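Local coordinates for chitinase A (Pteris ryukyuensis, PDB 4RL3), which probably hydrolyses the glycosidic bonds of chitin, the chain studied being the family 18 catalytic domain of a longer protein that also carries LysM sequence, at residues I156-G161 with D178-Q183. Sequence-based numbering, arbitrary orientation.
Sequences IAPFDG and DLVNFQ. With EDO (1,2-ethanediol), chain D.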
# COMPACT_ATOMS: atom_id res chain seq x y z
N ILE A 156 1.96 3.83 4.79
CA ILE A 156 0.82 4.68 4.48
C ILE A 156 0.82 4.91 2.98
O ILE A 156 1.88 4.86 2.36
CB ILE A 156 0.86 6.03 5.25
CG1 ILE A 156 2.18 6.77 5.04
CG2 ILE A 156 0.64 5.77 6.74
CD1 ILE A 156 2.14 8.20 5.50
N ALA A 157 -0.36 5.16 2.41
CA ALA A 157 -0.50 5.32 0.95
C ALA A 157 -1.14 6.66 0.56
O ALA A 157 -2.26 6.69 0.05
CB ALA A 157 -1.28 4.14 0.38
N PRO A 158 -0.45 7.78 0.81
CA PRO A 158 -1.07 9.08 0.59
C PRO A 158 -1.01 9.57 -0.84
O PRO A 158 -0.29 9.02 -1.67
CB PRO A 158 -0.23 10.00 1.47
CG PRO A 158 1.13 9.39 1.44
CD PRO A 158 0.87 7.90 1.45
N PHE A 159 -1.77 10.63 -1.10
CA PHE A 159 -1.65 11.43 -2.31
C PHE A 159 -2.03 12.86 -1.91
O PHE A 159 -2.40 13.09 -0.75
CB PHE A 159 -2.51 10.88 -3.46
CG PHE A 159 -3.99 10.83 -3.17
CD1 PHE A 159 -4.54 9.80 -2.41
CD2 PHE A 159 -4.82 11.82 -3.65
CE1 PHE A 159 -5.91 9.78 -2.14
CE2 PHE A 159 -6.18 11.80 -3.39
CZ PHE A 159 -6.72 10.79 -2.63
N ASP A 160 -1.94 13.82 -2.82
CA ASP A 160 -2.04 15.22 -2.39
C ASP A 160 -3.39 15.57 -1.78
O ASP A 160 -3.46 16.35 -0.83
CB ASP A 160 -1.72 16.17 -3.54
CG ASP A 160 -0.23 16.18 -3.90
OD1 ASP A 160 0.61 15.74 -3.09
OD2 ASP A 160 0.09 16.67 -5.01
N GLY A 161 -4.46 14.98 -2.31
CA GLY A 161 -5.81 15.24 -1.83
C GLY A 161 -6.07 14.87 -0.38
O GLY A 161 -7.03 15.36 0.22
N ASP A 178 7.30 2.64 8.45
CA ASP A 178 8.52 2.29 7.74
C ASP A 178 8.58 2.81 6.33
O ASP A 178 9.67 3.12 5.85
CB ASP A 178 8.66 0.78 7.71
CG ASP A 178 8.60 0.18 9.09
OD1 ASP A 178 9.57 0.38 9.86
OD2 ASP A 178 7.57 -0.46 9.41
N LEU A 179 7.43 2.87 5.65
CA LEU A 179 7.39 3.17 4.22
C LEU A 179 6.21 4.05 3.87
O LEU A 179 5.12 3.91 4.45
CB LEU A 179 7.31 1.88 3.39
CG LEU A 179 8.46 0.88 3.52
CD1 LEU A 179 8.07 -0.45 2.93
CD2 LEU A 179 9.72 1.43 2.86
N VAL A 180 6.45 4.99 2.96
CA VAL A 180 5.42 5.87 2.44
C VAL A 180 5.18 5.49 0.98
O VAL A 180 6.02 5.76 0.11
CB VAL A 180 5.81 7.36 2.60
CG1 VAL A 180 4.71 8.26 2.04
CG2 VAL A 180 6.08 7.68 4.07
N ASN A 181 4.05 4.84 0.74
CA ASN A 181 3.60 4.46 -0.60
C ASN A 181 2.90 5.65 -1.26
O ASN A 181 1.68 5.63 -1.45
CB ASN A 181 2.61 3.28 -0.56
CG ASN A 181 3.24 1.93 -0.21
OD1 ASN A 181 4.40 1.81 0.22
ND2 ASN A 181 2.43 0.90 -0.37
N PHE A 182 3.64 6.70 -1.59
CA PHE A 182 3.02 7.88 -2.16
C PHE A 182 2.51 7.52 -3.56
O PHE A 182 3.23 6.94 -4.36
CB PHE A 182 3.99 9.06 -2.22
CG PHE A 182 3.32 10.36 -2.57
CD1 PHE A 182 3.04 10.67 -3.88
CD2 PHE A 182 2.92 11.23 -1.58
CE1 PHE A 182 2.40 11.83 -4.22
CE2 PHE A 182 2.26 12.41 -1.91
CZ PHE A 182 2.00 12.70 -3.23
N GLN A 183 1.25 7.85 -3.84
CA GLN A 183 0.61 7.49 -5.10
C GLN A 183 0.91 8.50 -6.21
O GLN A 183 0.14 9.43 -6.44
CB GLN A 183 -0.90 7.39 -4.91
CG GLN A 183 -1.33 6.35 -3.88
CD GLN A 183 -2.84 6.27 -3.78
OE1 GLN A 183 -3.56 6.45 -4.76
NE2 GLN A 183 -3.34 6.02 -2.58
C1 EDO D . 10.61 -0.45 12.94
O1 EDO D . 9.84 -1.16 11.98
C2 EDO D . 9.83 0.75 13.45
O2 EDO D . 8.70 0.33 14.23
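Ile156 and Val180 pair as parallel neighbours in the TIM barrel of this family 18 chitinase, illustrating how adjacent strands of a beta-alpha-beta crossover, joined here through helix 163-173, stay in register beyond their ends. Only one pair is bridged across the two segments: Ile156 N donates to Leu179 O, and Ile156 O receives Asn181 N at 2.7 Å. Next to it, the side chains of Ile156 and Val180 run alongside each other, both directed at helix 163-173, where Ile156 meets Leu169 and Val180 meets Phe170.

Pro158 fits the notch between Val180 and Phe182. Its CG is the bump, 3.8 Å from Val180 CG1 and 4.0 Å from Phe182 CD2; the ring crosses the valine at about a right angle. With CG anti to the backbone N (chi1 -169°), Phe182 lays its ring forward along 156-161, toward Asp160; Pro158 O and Phe159 CA lie over one face, Pro158 O displaced toward its rim. Asp160 OD1 meets the ring at its edge, 3.3 Å from CZ, with carboxylate and ring planes 61° apart, while OD2 bonds Tyr187.

On the other flank Ala157 CA makes a CA-H...O contact with Asn181 O (3.3 Å), in an inverse gamma turn centred on Asn181, whose amide reaches Tyr7 and Arg5 of strand 3-8. Gln183, near a bound acetate and magnesium ion, touches Asp122 at the C-terminal ends of the strands, where family 18 enzymes have their active site. Its backbone N bonds Pro158 O almost straight; its extended side chain passes obliquely by the Phe159 ring, and NE2 donates to Ala157 O (2.9 Å) from above the carbonyl plane, the N-H bent to 140°.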